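Local coordinates for uncharacterized protein (Legionella pneumophila subsp. pneumophila, PDB 5T2X) that is of unknown function: an all-helical Legionella pneumophila protein of the DUF5630 family, built as one chain without beta strands, at residues T71-F76 and F81-Y86; G172-Y177 and E235-A240. One frame throughout, in Å; residues are numbered along the deposited sequence.

Contact 1 of 2, residues T71-F76 and F81-Y86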
loop_
_atom_site.group_PDB
_atom_site.type_symbol
_atom_site.label_atom_id
_atom_site.label_comp_id
_atom_site.label_asym_id
_atom_site.label_seq_id
_atom_site.Cartn_x
_atom_site.Cartn_y
_atom_site.Cartn_z
ATOM N N THR A 71 2.647 -13.313 -14.177
ATOM C CA THR A 71 1.588 -13.652 -15.120
ATOM C C THR A 71 0.238 -13.148 -14.629
ATOM O O THR A 71 -0.538 -12.571 -15.400
ATOM C CB THR A 71 1.550 -15.165 -15.345
ATOM O OG1 THR A 71 2.790 -15.593 -15.922
ATOM C CG2 THR A 71 0.404 -15.542 -16.273
ATOM N N HIS A 72 -0.053 -13.340 -13.339
ATOM C CA HIS A 72 -1.295 -12.820 -12.779
ATOM C C HIS A 72 -1.276 -11.299 -12.706
ATOM O O HIS A 72 -2.306 -10.649 -12.917
ATOM C CB HIS A 72 -1.544 -13.423 -11.398
ATOM C CG HIS A 72 -1.874 -14.882 -11.428
ATOM N ND1 HIS A 72 -3.062 -15.365 -11.932
ATOM C CD2 HIS A 72 -1.173 -15.965 -11.015
ATOM C CE1 HIS A 72 -3.078 -16.682 -11.830
ATOM N NE2 HIS A 72 -1.943 -17.071 -11.276
ATOM N N LEU A 73 -0.113 -10.711 -12.404
ATOM C CA LEU A 73 -0.011 -9.256 -12.378
ATOM C C LEU A 73 -0.286 -8.664 -13.753
ATOM O O LEU A 73 -0.976 -7.643 -13.872
ATOM C CB LEU A 73 1.372 -8.830 -11.883
ATOM C CG LEU A 73 1.616 -7.320 -11.810
ATOM C CD1 LEU A 73 0.731 -6.687 -10.746
ATOM C CD2 LEU A 73 3.079 -7.019 -11.539
ATOM N N GLN A 74 0.242 -9.292 -14.805
ATOM C CA GLN A 74 0.016 -8.801 -16.158
ATOM C C GLN A 74 -1.421 -9.009 -16.618
ATOM O O GLN A 74 -1.855 -8.346 -17.566
ATOM C CB GLN A 74 0.992 -9.475 -17.124
ATOM C CG GLN A 74 2.436 -9.030 -16.929
ATOM C CD GLN A 74 3.430 -9.910 -17.659
ATOM O OE1 GLN A 74 3.129 -11.052 -18.010
ATOM N NE2 GLN A 74 4.627 -9.381 -17.893
ATOM N N ASN A 75 -2.168 -9.905 -15.970
ATOM C CA ASN A 75 -3.584 -10.050 -16.291
ATOM C C ASN A 75 -4.407 -8.893 -15.738
ATOM O O ASN A 75 -5.483 -8.594 -16.270
ATOM C CB ASN A 75 -4.117 -11.380 -15.759
ATOM C CG ASN A 75 -3.691 -12.560 -16.611
ATOM O OD1 ASN A 75 -3.155 -13.547 -16.105
ATOM N ND2 ASN A 75 -3.927 -12.464 -17.914
ATOM N N PHE A 76 -3.928 -8.238 -14.677
ATOM C CA PHE A 76 -4.625 -7.071 -14.149
ATOM C C PHE A 76 -4.438 -5.840 -15.025
ATOM O O PHE A 76 -5.225 -4.893 -14.915
ATOM C CB PHE A 76 -4.147 -6.757 -12.728
ATOM C CG PHE A 76 -4.656 -7.711 -11.688
ATOM C CD1 PHE A 76 -6.010 -7.802 -11.415
ATOM C CD2 PHE A 76 -3.777 -8.502 -10.966
ATOM C CE1 PHE A 76 -6.483 -8.675 -10.453
ATOM C CE2 PHE A 76 -4.242 -9.377 -10.002
ATOM C CZ PHE A 76 -5.596 -9.464 -9.746
ATOM N N PHE A 81 -3.413 1.426 -18.731
ATOM C CA PHE A 81 -2.812 1.365 -17.407
ATOM C C PHE A 81 -2.226 -0.021 -17.189
ATOM O O PHE A 81 -2.861 -1.029 -17.511
ATOM C CB PHE A 81 -3.822 1.683 -16.298
ATOM C CG PHE A 81 -3.324 1.346 -14.921
ATOM C CD1 PHE A 81 -2.249 2.029 -14.373
ATOM C CD2 PHE A 81 -3.921 0.341 -14.178
ATOM C CE1 PHE A 81 -1.782 1.718 -13.111
ATOM C CE2 PHE A 81 -3.461 0.028 -12.913
ATOM C CZ PHE A 81 -2.390 0.718 -12.379
ATOM N N SER A 82 -1.016 -0.059 -16.636
ATOM C CA SER A 82 -0.345 -1.309 -16.309
ATOM C C SER A 82 0.353 -1.155 -14.968
ATOM O O SER A 82 1.019 -0.145 -14.725
ATOM C CB SER A 82 0.666 -1.700 -17.395
ATOM O OG SER A 82 0.020 -1.920 -18.638
ATOM N N PHE A 83 0.190 -2.151 -14.100
ATOM C CA PHE A 83 0.864 -2.131 -12.811
ATOM C C PHE A 83 2.369 -2.279 -12.993
ATOM O O PHE A 83 2.846 -2.941 -13.917
ATOM C CB PHE A 83 0.338 -3.249 -11.909
ATOM C CG PHE A 83 -1.069 -3.032 -11.427
ATOM C CD1 PHE A 83 -2.140 -3.604 -12.091
ATOM C CD2 PHE A 83 -1.317 -2.255 -10.308
ATOM C CE1 PHE A 83 -3.435 -3.407 -11.647
ATOM C CE2 PHE A 83 -2.609 -2.052 -9.860
ATOM C CZ PHE A 83 -3.669 -2.630 -10.530
ATOM N N GLU A 84 3.120 -1.647 -12.096
ATOM C CA GLU A 84 4.571 -1.709 -12.107
ATOM C C GLU A 84 5.069 -2.222 -10.763
ATOM O O GLU A 84 4.439 -2.004 -9.724
ATOM C CB GLU A 84 5.187 -0.335 -12.410
ATOM C CG GLU A 84 4.715 0.277 -13.722
ATOM C CD GLU A 84 5.380 1.607 -14.023
ATOM O OE1 GLU A 84 6.377 1.944 -13.348
ATOM O OE2 GLU A 84 4.906 2.316 -14.935
ATOM N N GLU A 85 6.203 -2.912 -10.792
ATOM C CA GLU A 85 6.808 -3.469 -9.594
ATOM C C GLU A 85 7.870 -2.522 -9.052
ATOM O O GLU A 85 8.549 -1.823 -9.810
ATOM C CB GLU A 85 7.431 -4.836 -9.881
ATOM C CG GLU A 85 6.512 -5.797 -10.615
ATOM C CD GLU A 85 7.208 -7.090 -10.993
ATOM O OE1 GLU A 85 8.038 -7.575 -10.196
ATOM O OE2 GLU A 85 6.930 -7.617 -12.091
ATOM N N TYR A 86 8.007 -2.505 -7.723
ATOM C CA TYR A 86 9.037 -1.707 -7.076
ATOM C C TYR A 86 9.243 -2.221 -5.662
ATOM O O TYR A 86 8.258 -2.553 -4.990
ATOM C CB TYR A 86 8.672 -0.218 -7.052
ATOM C CG TYR A 86 7.345 0.103 -6.397
ATOM C CD1 TYR A 86 7.274 0.434 -5.049
ATOM C CD2 TYR A 86 6.165 0.089 -7.130
ATOM C CE1 TYR A 86 6.066 0.731 -4.448
ATOM C CE2 TYR A 86 4.952 0.385 -6.538
ATOM C CZ TYR A 86 4.908 0.707 -5.198
ATOM O OH TYR A 86 3.702 1.004 -4.606
#
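Leu73 and Phe76, three residues apart in segment 71-76 of helix 66-76, receive the side chain of Phe83 from the chain that has just turned back over them. This is a helix-loop-helix connection in an all-helical fold, in which the extended linker toward helix 91-111 folds against the helix it has left. The side chains of Leu73 and Phe83 meet at a slant. Leu73 has CG anti to its backbone N (chi1 180°), which carries its two methyl groups out toward the linker; CD1 lies 3.7 Å from Phe83 CB. Phe76 comes closest through CB, 3.6 Å from Phe83 CE1; its side chain also touches Leu43 of helix 43-52. One face of the Phe83 ring is taken by Phe81, whose CE2 sits 3.5 Å above the plane and over the ring centre, so the aromatic group is held from within the linker as well as by the helix. Ile98 of helix 91-111 also touches Phe83, while Leu94, Val95 and Ile98 pack on Leu73, bringing the next helix into the same apolar cluster. Farther along, Glu85 OE2 forms a salt bridge with Arg70 NE, while Glu85 CG packs 3.8 Å from Leu73 CD2.

Contact 2 of 2, residues G172-Y177 and E235-A240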
loop_
_atom_site.group_PDB
_atom_site.type_symbol
_atom_site.label_atom_id
_atom_site.label_comp_id
_atom_site.label_asym_id
_atom_site.label_seq_id
_atom_site.Cartn_x
_atom_site.Cartn_y
_atom_site.Cartn_z
ATOM N N GLY A 172 2.870 7.081 -0.511
ATOM C CA GLY A 172 2.729 6.739 0.895
ATOM C C GLY A 172 2.887 7.947 1.801
ATOM O O GLY A 172 2.076 8.174 2.703
ATOM N N TYR A 173 3.933 8.744 1.567
ATOM C CA TYR A 173 4.143 9.935 2.385
ATOM C C TYR A 173 3.098 11.005 2.103
ATOM O O TYR A 173 2.769 11.794 2.995
ATOM C CB TYR A 173 5.554 10.483 2.168
ATOM C CG TYR A 173 6.602 9.725 2.948
ATOM C CD1 TYR A 173 6.904 10.072 4.258
ATOM C CD2 TYR A 173 7.274 8.649 2.384
ATOM C CE1 TYR A 173 7.853 9.376 4.981
ATOM C CE2 TYR A 173 8.226 7.949 3.099
ATOM C CZ TYR A 173 8.510 8.316 4.397
ATOM O OH TYR A 173 9.457 7.621 5.113
ATOM N N LEU A 174 2.562 11.051 0.881
ATOM C CA LEU A 174 1.452 11.958 0.615
ATOM C C LEU A 174 0.203 11.542 1.380
ATOM O O LEU A 174 -0.567 12.403 1.824
ATOM C CB LEU A 174 1.168 12.023 -0.886
ATOM C CG LEU A 174 2.144 12.869 -1.708
ATOM C CD1 LEU A 174 1.723 12.913 -3.167
ATOM C CD2 LEU A 174 2.244 14.273 -1.134
ATOM N N LEU A 175 -0.013 10.235 1.546
ATOM C CA LEU A 175 -1.127 9.770 2.366
ATOM C C LEU A 175 -0.928 10.155 3.827
ATOM O O LEU A 175 -1.866 10.617 4.486
ATOM C CB LEU A 175 -1.290 8.255 2.223
ATOM C CG LEU A 175 -2.303 7.594 3.160
ATOM C CD1 LEU A 175 -3.703 8.136 2.915
ATOM C CD2 LEU A 175 -2.275 6.080 3.003
ATOM N N PHE A 176 0.289 9.970 4.347
ATOM C CA PHE A 176 0.591 10.399 5.709
ATOM C C PHE A 176 0.422 11.905 5.857
ATOM O O PHE A 176 -0.081 12.384 6.879
ATOM C CB PHE A 176 2.012 9.977 6.080
ATOM C CG PHE A 176 2.335 10.118 7.544
ATOM C CD1 PHE A 176 2.813 11.316 8.054
ATOM C CD2 PHE A 176 2.180 9.046 8.406
ATOM C CE1 PHE A 176 3.119 11.442 9.400
ATOM C CE2 PHE A 176 2.485 9.166 9.751
ATOM C CZ PHE A 176 2.954 10.366 10.248
ATOM N N TYR A 177 0.836 12.665 4.842
ATOM C CA TYR A 177 0.681 14.115 4.882
ATOM C C TYR A 177 -0.790 14.510 4.914
ATOM O O TYR A 177 -1.205 15.345 5.726
ATOM C CB TYR A 177 1.396 14.743 3.682
ATOM C CG TYR A 177 0.715 15.964 3.103
ATOM C CD1 TYR A 177 0.833 17.208 3.712
ATOM C CD2 TYR A 177 -0.036 15.875 1.936
ATOM C CE1 TYR A 177 0.212 18.326 3.181
ATOM C CE2 TYR A 177 -0.659 16.986 1.400
ATOM C CZ TYR A 177 -0.531 18.207 2.024
ATOM O OH TYR A 177 -1.150 19.313 1.489
ATOM N N GLU A 235 -2.244 20.167 -5.917
ATOM C CA GLU A 235 -2.243 21.102 -7.036
ATOM C C GLU A 235 -0.821 21.361 -7.499
ATOM O O GLU A 235 -0.491 21.179 -8.672
ATOM C CB GLU A 235 -2.915 22.419 -6.642
ATOM N N SER A 236 0.017 21.789 -6.560
ATOM C CA SER A 236 1.416 22.063 -6.835
ATOM C C SER A 236 2.221 21.828 -5.566
ATOM O O SER A 236 1.711 21.991 -4.454
ATOM C CB SER A 236 1.625 23.496 -7.338
ATOM O OG SER A 236 3.002 23.777 -7.513
ATOM N N TRP A 237 3.483 21.439 -5.750
ATOM C CA TRP A 237 4.366 21.187 -4.616
ATOM C C TRP A 237 4.512 22.430 -3.743
ATOM O O TRP A 237 4.218 22.401 -2.543
ATOM C CB TRP A 237 5.734 20.712 -5.112
ATOM C CG TRP A 237 5.774 19.277 -5.557
ATOM C CD1 TRP A 237 6.027 18.812 -6.816
ATOM C CD2 TRP A 237 5.562 18.121 -4.738
ATOM N NE1 TRP A 237 5.985 17.438 -6.829
ATOM C CE2 TRP A 237 5.700 16.990 -5.566
ATOM C CE3 TRP A 237 5.266 17.933 -3.384
ATOM C CZ2 TRP A 237 5.554 15.691 -5.085
ATOM C CZ3 TRP A 237 5.121 16.646 -2.909
ATOM C CH2 TRP A 237 5.264 15.540 -3.756
ATOM N N ASP A 238 4.971 23.539 -4.334
ATOM C CA ASP A 238 5.177 24.759 -3.558
ATOM C C ASP A 238 3.869 25.303 -3.000
ATOM O O ASP A 238 3.854 25.875 -1.904
ATOM C CB ASP A 238 5.869 25.818 -4.415
ATOM C CG ASP A 238 7.277 25.419 -4.804
ATOM O OD1 ASP A 238 7.959 24.769 -3.982
ATOM O OD2 ASP A 238 7.702 25.753 -5.930
ATOM N N LYS A 239 2.765 25.137 -3.732
ATOM C CA LYS A 239 1.468 25.571 -3.224
ATOM C C LYS A 239 1.063 24.775 -1.989
ATOM O O LYS A 239 0.571 25.344 -1.007
ATOM C CB LYS A 239 0.408 25.441 -4.316
ATOM C CG LYS A 239 0.582 26.401 -5.481
ATOM C CD LYS A 239 -0.057 27.748 -5.193
ATOM C CE LYS A 239 -0.159 28.586 -6.457
ATOM N NZ LYS A 239 -1.110 29.720 -6.292
ATOM N N ALA A 240 1.263 23.454 -2.019
ATOM C CA ALA A 240 0.889 22.624 -0.879
ATOM C C ALA A 240 1.814 22.863 0.308
ATOM O O ALA A 240 1.365 22.867 1.461
ATOM C CB ALA A 240 0.898 21.148 -1.279
#
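Trp237 and Leu174 bury slightly more surface in this contact than Tyr177 and Ala240, which contribute equally. Trp237 is the first residue of helix 237-248, right after Ser236 at the N-cap position. Its CB starts out pointing away from helix 169-185, yet the indole is long enough to swing back: with CG anti to the carbonyl carbon (chi1 -77°), the six-membered ring is delivered to Leu174. The two side chains cross at about a right angle, and the CD2 methyl of Leu174 makes the closest approach, lying 4.1 Å from Trp237 CZ3 and 4.2 Å from Trp237 CH2. The methyl approaches the indole obliquely, at the far end of the ring system from the pyrrole nitrogen.

One turn further along each helix, Tyr177 and Ala240 form the second point of contact. Here the phenol reaches across lengthwise, and its OH comes 3.9 Å from Ala240 CB. The helices themselves stay well apart, 10.3 Å between Tyr177 CA and Ala240 CA, so long aromatic side chains from opposite partners span the gap: Trp237 from one helix, Tyr177 from the other. No hydrogen bond joins the two segments.

Neighbouring parts of the fold share the interface. Leu226, in a loop, touches both Leu174 and Trp237, and helix 191-207 contributes Leu201 against Tyr177 and Arg205 against Trp237; Arg205 also forms a salt bridge with Asp238. With helix 191-207 packed against residues of both, the arrangement is that of side-chain-mediated helix-to-helix packing, largely apolar, in an all-helical fold, joining helix 169-185 to the start of helix 237-248.

Contacts 1 and 2 follow one another along the chain and share no helix; their centres are 26 Å apart, and their nearest atoms about 7 Å. Both are partly buried, each with a single buried leucine among four touching residues, and neither has a hydrogen bond between its segments. Contact 1 is local, a helix meeting the linker that follows it, and buries 228 Å². Contact 2 brings together two helices far apart in sequence, yet buries only 127 Å². The chemistry differs accordingly: contact 1 combines close aliphatic and aromatic packing with an acidic residue at its margin, whereas contact 2 sets one aromatic side chain from each helix against an aliphatic residue of the other.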